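PDB 1VB5: translation initiation factor eIF-2B from Pyrococcus horikoshii, which probably takes part, as a regulatory subunit of archaeal initiation factor 2B, in exchanging GDP for GTP on initiation factor 2. Local coordinates for residues B[138-143]-B[161-166]; B[112-117]-B[176-181]; B[46-51]-B[73-78]. One frame throughout, in Å; residues are numbered along the deposited sequence.

Interaction 1. Residues B[138-143]-B[161-166]; sequences VILTES and IEFEVI
Ile166 lies against Ile139 and Thr141 on one face of two paired parallel strands. Its CG1 sits between the backbone N and the carbonyl carbon (chi1 65°). This leans the chain toward strand 138-141. CG1 comes 3.6 Å from Leu140 O, and CD1 ends 4.0 Å from Ile139 CG2. Thr141 CG2 meets the same chain at CG1. On the other face, Leu140 CD1 and CD2 divide their contacts. CD1 touches Val165 CG1 at 4.1 Å, and CD2 reaches Phe163 CB at the same distance, obliquely to the ring. Five backbone hydrogen bonds ladder the strands, from Val138 N to Glu162 O (3.0 Å) through to Glu142 N to Ile166 O (2.9 Å). Strands 136-141 and 163-166 with helix 148-158 form a beta-alpha-beta unit of the Rossmann-like sheet, and 163-166 is its edge strand within the chain. An alanine in place of Ile166 would probably leave a gap beside Ile139 CG2 and Thr141 CG2. Farther out, Leu152 and Leu156 of helix 148-158 pack on Leu140, while Phe174 of helix 171-175 touches Ile139, Glu164 and Ile166. Thr141 OG1 bonds to Ser143 OG (3.0 Å) and to His116. Glu142 pairs with Arg241 and Glu164 with Arg247, both of the second subunit, in salt bridges; Ile246 of that subunit packs on Val165.

Interaction 2. Residues B[112-117]-B[176-181]; sequences VIITHS and REASIA
Ser179 holds OG between its backbone N and carbonyl carbon (chi1 63°), which turns the hydroxyl toward Val112. In Ile114, CG1 lies opposite the backbone N (chi1 -174°), and the CG2 branch is left to face Ala178 and Ala181. Ser179 OG accepts a nearly straight bond from Val112 N at 3.0 Å. The return bond runs from Ser179 N to Val112 O at 2.9 Å, in the carbonyl plane. Ser179 therefore grips both backbone polar groups of Val112, one with its side chain and one with its main chain. Its OG also bonds to Asp111, the residue just before Val112. Two residues on, Ile114 N bonds to Ile180 O at 3.1 Å.

These bonds begin the parallel pairing of strands 111-115 and 180-183. The two strands are neighbours in the middle of the Rossmann-like sheet, and the chain between them passes through strands 136-141 and 163-166 on one side. The pairing starts at the turn that follows helix 171-175.

Ile114 CG2 rests 3.6 Å from Ala181 CB and 3.7 Å from Ala178 CB. The two small methyl groups let the branched side chain come close. On the other face, Ile113 and Ile180 lie side by side and point the same way, with Ile113 CG1 3.9 Å from Ile180 CG2. At the start of the pairing, Val112 packs along the backbone of the turn, its CB 3.7 Å from Glu177 O. Ala178 CB in turn lies 3.4 Å from Val112 O. Beyond the segments, Ile139 of strand 136-141 touches both Val112 and Ile114. Cys207 of helix 200-209 packs on Ala181 and is joined to Cys175 by a disulfide, just before the 176-181 segment.

Interaction 3. Residues B[46-51]-B[73-78]; sequences DAIMEL and PVTNRR
Ile48 reaches from helix 41-58 to the backbone of the 73-78 loop. Its CB points toward the loop and splits into two branches. CG2 comes 3.7 Å from Pro73 O. CG1 lies opposite the carbonyl carbon (chi1 -61°) and carries the extended branch outward. CD1, at its tip, lies 3.5 Å from both Pro73 O and Thr75 O, and 4.4 Å from Thr75 CG2. Toward the loop, the tip thus meets two carbonyl oxygens by van der Waals contact. The loop links helix 63-71 to the long helix 78-106 in the helical part of the chain, and the contact lays this linker against helix 41-58. Leu35 of helix 21-38 and Leu81 of helix 78-106 also pack on Ile48, which is buried.

Nearer the surface, Met49, bent at chi2 and chi3, brings SD beside Val74. Its SD lies 3.5 Å from Val74 CG2, and the two side chains cross at about a right angle. Glu45 and Arg52 of helix 41-58 touch Val74 too. Past the contact, Thr75 OG1 accepts a bond from Arg77 N at 3.1 Å. This ST turn lies just before helix 78-106, where Arg77 takes the N-cap position.

Interaction 3 comes first along the chain and closes before the other two open. Interaction 2 then spans a long stretch, from 112-117 to 176-181, and interaction 1 falls within that span. Interactions 1 and 2 have centres about 9 Å apart and share one sheet, because strands 136-141 and 111-115 are neighbours in it. They touch directly: Ile139 N lies 2.7 Å from Ile113 O, a probable hydrogen bond. Interaction 3 lies on the opposite side of the chain's centre, among helices, with its centre about 43 and 44 Å from theirs. The chain thus combines a helical N-terminal part with a Rossmann-like part whose edge strand meets the second subunit.

Interaction 1. Residues B[138-143]-B[161-166]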
loop_
_atom_site.group_PDB
_atom_site.type_symbol
_atom_site.label_atom_id
_atom_site.label_comp_id
_atom_site.label_asym_id
_atom_site.label_seq_id
_atom_site.Cartn_x
_atom_site.Cartn_y
_atom_site.Cartn_z
ATOM N N VAL B 138 9.610 -3.098 15.978
ATOM C CA VAL B 138 9.272 -2.229 14.870
ATOM C C VAL B 138 8.605 -2.972 13.714
ATOM O O VAL B 138 8.996 -4.079 13.358
ATOM C CB VAL B 138 10.528 -1.519 14.324
ATOM C CG1 VAL B 138 10.146 -0.585 13.182
ATOM C CG2 VAL B 138 11.212 -0.747 15.442
ATOM N N ILE B 139 7.578 -2.350 13.149
ATOM C CA ILE B 139 6.881 -2.903 12.001
ATOM C C ILE B 139 7.161 -1.880 10.919
ATOM O O ILE B 139 6.915 -0.688 11.109
ATOM C CB ILE B 139 5.354 -3.015 12.242
ATOM C CG1 ILE B 139 5.082 -3.944 13.429
ATOM C CG2 ILE B 139 4.672 -3.550 10.991
ATOM C CD1 ILE B 139 3.639 -3.953 13.905
ATOM N N LEU B 140 7.702 -2.332 9.794
ATOM C CA LEU B 140 8.020 -1.422 8.705
ATOM C C LEU B 140 7.635 -2.012 7.358
ATOM O O LEU B 140 7.563 -3.226 7.201
ATOM C CB LEU B 140 9.511 -1.105 8.733
ATOM C CG LEU B 140 10.423 -2.318 8.568
ATOM C CD1 LEU B 140 10.947 -2.360 7.141
ATOM C CD2 LEU B 140 11.570 -2.228 9.556
ATOM N N THR B 141 7.398 -1.142 6.383
ATOM C CA THR B 141 7.004 -1.575 5.052
ATOM C C THR B 141 8.211 -1.676 4.139
ATOM O O THR B 141 9.191 -0.958 4.321
ATOM C CB THR B 141 6.019 -0.581 4.408
ATOM O OG1 THR B 141 6.687 0.668 4.181
ATOM C CG2 THR B 141 4.833 -0.352 5.307
ATOM N N GLU B 142 8.134 -2.568 3.152
ATOM C CA GLU B 142 9.220 -2.738 2.198
ATOM C C GLU B 142 9.325 -1.469 1.347
ATOM O O GLU B 142 10.412 -1.116 0.880
ATOM C CB GLU B 142 8.961 -3.960 1.315
ATOM C CG GLU B 142 7.702 -3.882 0.481
ATOM C CD GLU B 142 7.344 -5.220 -0.165
ATOM O OE1 GLU B 142 6.343 -5.275 -0.918
ATOM O OE2 GLU B 142 8.061 -6.214 0.081
ATOM N N SER B 143 8.183 -0.804 1.151
ATOM C CA SER B 143 8.078 0.455 0.403
ATOM C C SER B 143 8.300 0.389 -1.106
ATOM O O SER B 143 9.379 0.737 -1.599
ATOM C CB SER B 143 9.039 1.499 0.985
ATOM O OG SER B 143 8.886 1.609 2.389
ATOM N N ILE B 161 17.941 -4.395 16.688
ATOM C CA ILE B 161 16.578 -4.008 17.010
ATOM C C ILE B 161 15.593 -4.993 16.378
ATOM O O ILE B 161 15.725 -5.363 15.213
ATOM C CB ILE B 161 16.320 -2.566 16.529
ATOM C CG1 ILE B 161 17.266 -1.623 17.289
ATOM C CG2 ILE B 161 14.862 -2.174 16.756
ATOM C CD1 ILE B 161 17.374 -0.236 16.712
ATOM N N GLU B 162 14.618 -5.432 17.163
ATOM C CA GLU B 162 13.623 -6.379 16.675
ATOM C C GLU B 162 12.680 -5.702 15.676
ATOM O O GLU B 162 12.180 -4.607 15.925
ATOM C CB GLU B 162 12.825 -6.952 17.850
ATOM C CG GLU B 162 12.108 -8.253 17.522
ATOM C CD GLU B 162 11.203 -8.726 18.648
ATOM O OE1 GLU B 162 11.633 -8.671 19.825
ATOM O OE2 GLU B 162 10.066 -9.162 18.352
ATOM N N PHE B 163 12.444 -6.351 14.541
ATOM C CA PHE B 163 11.564 -5.771 13.531
ATOM C C PHE B 163 10.837 -6.823 12.718
ATOM O O PHE B 163 11.241 -7.984 12.673
ATOM C CB PHE B 163 12.361 -4.859 12.586
ATOM C CG PHE B 163 13.327 -5.595 11.699
ATOM C CD1 PHE B 163 12.894 -6.186 10.514
ATOM C CD2 PHE B 163 14.665 -5.719 12.059
ATOM C CE1 PHE B 163 13.781 -6.892 9.700
ATOM C CE2 PHE B 163 15.559 -6.420 11.253
ATOM C CZ PHE B 163 15.117 -7.009 10.071
ATOM N N GLU B 164 9.771 -6.382 12.061
ATOM C CA GLU B 164 8.941 -7.228 11.219
ATOM C C GLU B 164 8.690 -6.408 9.956
ATOM O O GLU B 164 8.395 -5.218 10.045
ATOM C CB GLU B 164 7.621 -7.507 11.939
ATOM C CG GLU B 164 6.856 -8.713 11.453
ATOM C CD GLU B 164 5.569 -8.931 12.238
ATOM O OE1 GLU B 164 4.973 -10.024 12.110
ATOM O OE2 GLU B 164 5.152 -8.012 12.979
ATOM N N VAL B 165 8.824 -7.024 8.786
ATOM C CA VAL B 165 8.596 -6.315 7.530
ATOM C C VAL B 165 7.265 -6.725 6.894
ATOM O O VAL B 165 6.892 -7.893 6.926
ATOM C CB VAL B 165 9.700 -6.605 6.492
ATOM C CG1 VAL B 165 9.530 -5.674 5.293
ATOM C CG2 VAL B 165 11.067 -6.441 7.116
ATOM N N ILE B 166 6.556 -5.761 6.314
ATOM C CA ILE B 166 5.280 -6.037 5.661
ATOM C C ILE B 166 5.253 -5.329 4.311
ATOM O O ILE B 166 6.156 -4.547 3.995
ATOM C CB ILE B 166 4.068 -5.534 6.511
ATOM C CG1 ILE B 166 4.094 -4.004 6.626
ATOM C CG2 ILE B 166 4.102 -6.158 7.897
ATOM C CD1 ILE B 166 2.907 -3.412 7.408
#

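Interaction 2. Residues B[112-117]-B[176-181]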
loop_
_atom_site.group_PDB
_atom_site.type_symbol
_atom_site.label_atom_id
_atom_site.label_comp_id
_atom_site.label_asym_id
_atom_site.label_seq_id
_atom_site.Cartn_x
_atom_site.Cartn_y
_atom_site.Cartn_z
ATOM N N VAL B 112 5.230 -0.864 20.070
ATOM C CA VAL B 112 5.344 -1.579 18.812
ATOM C C VAL B 112 5.219 -0.417 17.834
ATOM O O VAL B 112 4.141 0.144 17.655
ATOM C CB VAL B 112 4.209 -2.582 18.586
ATOM C CG1 VAL B 112 4.290 -3.130 17.158
ATOM C CG2 VAL B 112 4.332 -3.737 19.590
ATOM N N ILE B 113 6.327 0.020 17.341
ATOM C CA ILE B 113 6.398 1.157 16.428
ATOM C C ILE B 113 6.227 0.762 14.963
ATOM O O ILE B 113 6.922 -0.121 14.468
ATOM C CB ILE B 113 7.757 1.879 16.567
ATOM C CG1 ILE B 113 8.026 2.211 18.038
ATOM C CG2 ILE B 113 7.770 3.147 15.722
ATOM C CD1 ILE B 113 9.462 2.662 18.309
ATOM N N ILE B 114 5.299 1.411 14.271
ATOM C CA ILE B 114 5.097 1.118 12.860
ATOM C C ILE B 114 5.563 2.337 12.086
ATOM O O ILE B 114 5.347 3.477 12.513
ATOM C CB ILE B 114 3.611 0.814 12.530
ATOM C CG1 ILE B 114 3.489 0.377 11.068
ATOM C CG2 ILE B 114 2.750 2.039 12.778
ATOM C CD1 ILE B 114 2.156 -0.281 10.727
ATOM N N THR B 115 6.222 2.098 10.958
ATOM C CA THR B 115 6.726 3.186 10.141
ATOM C C THR B 115 6.615 2.801 8.672
ATOM O O THR B 115 6.262 1.664 8.350
ATOM C CB THR B 115 8.209 3.520 10.503
ATOM O OG1 THR B 115 8.607 4.730 9.841
ATOM C CG2 THR B 115 9.138 2.382 10.094
ATOM N N HIS B 116 6.922 3.746 7.790
ATOM C CA HIS B 116 6.823 3.530 6.349
ATOM C C HIS B 116 8.017 4.196 5.671
ATOM O O HIS B 116 8.489 5.237 6.123
ATOM C CB HIS B 116 5.494 4.126 5.846
ATOM C CG HIS B 116 5.318 4.089 4.358
ATOM N ND1 HIS B 116 5.407 2.927 3.623
ATOM C CD2 HIS B 116 5.040 5.075 3.471
ATOM C CE1 HIS B 116 5.193 3.198 2.348
ATOM N NE2 HIS B 116 4.967 4.492 2.228
ATOM N N SER B 117 8.511 3.573 4.605
ATOM C CA SER B 117 9.654 4.077 3.852
ATOM C C SER B 117 10.923 4.175 4.715
ATOM O O SER B 117 11.003 3.567 5.782
ATOM C CB SER B 117 9.319 5.443 3.254
ATOM O OG SER B 117 10.310 5.847 2.329
ATOM N N ARG B 176 -3.191 -1.765 13.694
ATOM C CA ARG B 176 -3.884 -2.477 14.767
ATOM C C ARG B 176 -2.956 -3.022 15.855
ATOM O O ARG B 176 -3.255 -2.910 17.042
ATOM C CB ARG B 176 -4.690 -3.642 14.175
ATOM C CG ARG B 176 -6.093 -3.260 13.718
ATOM C CD ARG B 176 -6.658 -4.214 12.669
ATOM N NE ARG B 176 -6.430 -5.620 12.987
ATOM C CZ ARG B 176 -6.990 -6.636 12.333
ATOM N NH1 ARG B 176 -7.820 -6.407 11.323
ATOM N NH2 ARG B 176 -6.716 -7.885 12.684
ATOM N N GLU B 177 -1.840 -3.615 15.445
ATOM C CA GLU B 177 -0.882 -4.189 16.384
ATOM C C GLU B 177 0.041 -3.127 16.984
ATOM O O GLU B 177 0.566 -3.298 18.080
ATOM C CB GLU B 177 -0.028 -5.244 15.670
ATOM C CG GLU B 177 -0.821 -6.205 14.796
ATOM C CD GLU B 177 -1.698 -7.154 15.596
ATOM O OE1 GLU B 177 -2.536 -7.849 14.977
ATOM O OE2 GLU B 177 -1.544 -7.214 16.838
ATOM N N ALA B 178 0.241 -2.035 16.256
ATOM C CA ALA B 178 1.125 -0.968 16.710
ATOM C C ALA B 178 0.541 -0.194 17.875
ATOM O O ALA B 178 -0.671 -0.193 18.078
ATOM C CB ALA B 178 1.422 -0.015 15.559
ATOM N N SER B 179 1.409 0.462 18.638
ATOM C CA SER B 179 0.979 1.275 19.768
ATOM C C SER B 179 1.303 2.733 19.442
ATOM O O SER B 179 0.839 3.658 20.117
ATOM C CB SER B 179 1.718 0.859 21.038
ATOM O OG SER B 179 3.110 1.079 20.899
ATOM N N ILE B 180 2.111 2.926 18.404
ATOM C CA ILE B 180 2.501 4.262 17.978
ATOM C C ILE B 180 3.133 4.211 16.595
ATOM O O ILE B 180 3.782 3.234 16.232
ATOM C CB ILE B 180 3.496 4.899 18.985
ATOM C CG1 ILE B 180 3.839 6.325 18.557
ATOM C CG2 ILE B 180 4.761 4.064 19.075
ATOM C CD1 ILE B 180 4.624 7.106 19.616
ATOM N N ALA B 181 2.921 5.267 15.821
ATOM C CA ALA B 181 3.463 5.360 14.478
ATOM C C ALA B 181 4.413 6.553 14.413
ATOM O O ALA B 181 4.123 7.622 14.958
ATOM C CB ALA B 181 2.328 5.533 13.468
#

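Interaction 3. Residues B[46-51]-B[73-78]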
loop_
_atom_site.group_PDB
_atom_site.type_symbol
_atom_site.label_atom_id
_atom_site.label_comp_id
_atom_site.label_asym_id
_atom_site.label_seq_id
_atom_site.Cartn_x
_atom_site.Cartn_y
_atom_site.Cartn_z
ATOM N N ASP B 46 26.552 34.560 -9.989
ATOM C CA ASP B 46 25.595 33.986 -10.934
ATOM C C ASP B 46 25.540 32.466 -10.823
ATOM O O ASP B 46 24.476 31.864 -10.977
ATOM C CB ASP B 46 25.936 34.377 -12.376
ATOM C CG ASP B 46 25.796 35.865 -12.625
ATOM O OD1 ASP B 46 24.915 36.497 -12.000
ATOM O OD2 ASP B 46 26.556 36.402 -13.459
ATOM N N ALA B 47 26.687 31.850 -10.559
ATOM C CA ALA B 47 26.758 30.400 -10.426
ATOM C C ALA B 47 25.928 29.938 -9.231
ATOM O O ALA B 47 25.284 28.893 -9.281
ATOM C CB ALA B 47 28.196 29.962 -10.256
ATOM N N ILE B 48 25.954 30.718 -8.156
ATOM C CA ILE B 48 25.195 30.383 -6.959
ATOM C C ILE B 48 23.697 30.494 -7.248
ATOM O O ILE B 48 22.894 29.709 -6.744
ATOM C CB ILE B 48 25.577 31.311 -5.783
ATOM C CG1 ILE B 48 27.064 31.134 -5.454
ATOM C CG2 ILE B 48 24.733 30.987 -4.558
ATOM C CD1 ILE B 48 27.571 32.042 -4.352
ATOM N N MET B 49 23.332 31.471 -8.070
ATOM C CA MET B 49 21.936 31.678 -8.443
ATOM C C MET B 49 21.444 30.481 -9.245
ATOM O O MET B 49 20.325 30.006 -9.054
ATOM C CB MET B 49 21.798 32.945 -9.289
ATOM C CG MET B 49 22.098 34.230 -8.545
ATOM S SD MET B 49 20.747 34.724 -7.468
ATOM C CE MET B 49 20.006 36.027 -8.464
ATOM N N GLU B 50 22.292 29.997 -10.146
ATOM C CA GLU B 50 21.947 28.861 -10.982
ATOM C C GLU B 50 21.897 27.567 -10.176
ATOM O O GLU B 50 20.997 26.751 -10.367
ATOM C CB GLU B 50 22.953 28.724 -12.132
ATOM C CG GLU B 50 22.611 27.613 -13.119
ATOM C CD GLU B 50 23.475 27.647 -14.370
ATOM O OE1 GLU B 50 24.709 27.490 -14.252
ATOM O OE2 GLU B 50 22.915 27.830 -15.475
ATOM N N LEU B 51 22.861 27.378 -9.278
ATOM C CA LEU B 51 22.890 26.170 -8.463
ATOM C C LEU B 51 21.694 26.153 -7.512
ATOM O O LEU B 51 21.143 25.093 -7.220
ATOM C CB LEU B 51 24.199 26.077 -7.672
ATOM C CG LEU B 51 24.381 24.778 -6.879
ATOM C CD1 LEU B 51 24.190 23.582 -7.804
ATOM C CD2 LEU B 51 25.762 24.745 -6.242
ATOM N N PRO B 73 24.202 32.322 0.661
ATOM C CA PRO B 73 24.095 33.693 0.161
ATOM C C PRO B 73 24.644 33.883 -1.243
ATOM O O PRO B 73 25.559 33.175 -1.662
ATOM C CB PRO B 73 24.893 34.488 1.186
ATOM C CG PRO B 73 26.004 33.538 1.514
ATOM C CD PRO B 73 25.259 32.220 1.685
ATOM N N VAL B 74 24.067 34.834 -1.968
ATOM C CA VAL B 74 24.535 35.150 -3.307
ATOM C C VAL B 74 25.661 36.146 -3.038
ATOM O O VAL B 74 25.421 37.337 -2.828
ATOM C CB VAL B 74 23.426 35.812 -4.150
ATOM C CG1 VAL B 74 23.978 36.225 -5.505
ATOM C CG2 VAL B 74 22.264 34.841 -4.332
ATOM N N THR B 75 26.887 35.637 -3.015
ATOM C CA THR B 75 28.058 36.455 -2.725
ATOM C C THR B 75 29.206 36.121 -3.668
ATOM O O THR B 75 29.172 35.104 -4.365
ATOM C CB THR B 75 28.526 36.205 -1.279
ATOM O OG1 THR B 75 29.661 37.025 -0.980
ATOM C CG2 THR B 75 28.907 34.745 -1.102
ATOM N N ASN B 76 30.220 36.981 -3.691
ATOM C CA ASN B 76 31.393 36.752 -4.529
ATOM C C ASN B 76 32.552 36.307 -3.644
ATOM O O ASN B 76 33.681 36.154 -4.112
ATOM C CB ASN B 76 31.788 38.023 -5.293
ATOM C CG ASN B 76 31.980 39.224 -4.380
ATOM O OD1 ASN B 76 32.573 39.119 -3.304
ATOM N ND2 ASN B 76 31.487 40.378 -4.815
ATOM N N ARG B 77 32.260 36.097 -2.364
ATOM C CA ARG B 77 33.266 35.672 -1.401
ATOM C C ARG B 77 33.369 34.157 -1.224
ATOM O O ARG B 77 32.523 33.528 -0.588
ATOM C CB ARG B 77 33.003 36.318 -0.039
ATOM C CG ARG B 77 33.415 37.772 0.042
ATOM C CD ARG B 77 34.080 38.042 1.381
ATOM N NE ARG B 77 33.129 38.482 2.390
ATOM C CZ ARG B 77 33.336 38.394 3.697
ATOM N NH1 ARG B 77 34.460 37.873 4.165
ATOM N NH2 ARG B 77 32.413 38.827 4.539
ATOM N N ARG B 78 34.434 33.591 -1.776
ATOM C CA ARG B 78 34.697 32.163 -1.701
ATOM C C ARG B 78 34.568 31.655 -0.275
ATOM O O ARG B 78 33.834 30.703 -0.004
ATOM C CB ARG B 78 36.111 31.874 -2.210
ATOM C CG ARG B 78 36.461 30.399 -2.324
ATOM C CD ARG B 78 37.920 30.211 -2.725
ATOM N NE ARG B 78 38.317 31.113 -3.809
ATOM C CZ ARG B 78 37.752 31.141 -5.013
ATOM N NH1 ARG B 78 36.757 30.314 -5.305
ATOM N NH2 ARG B 78 38.179 32.002 -5.928
#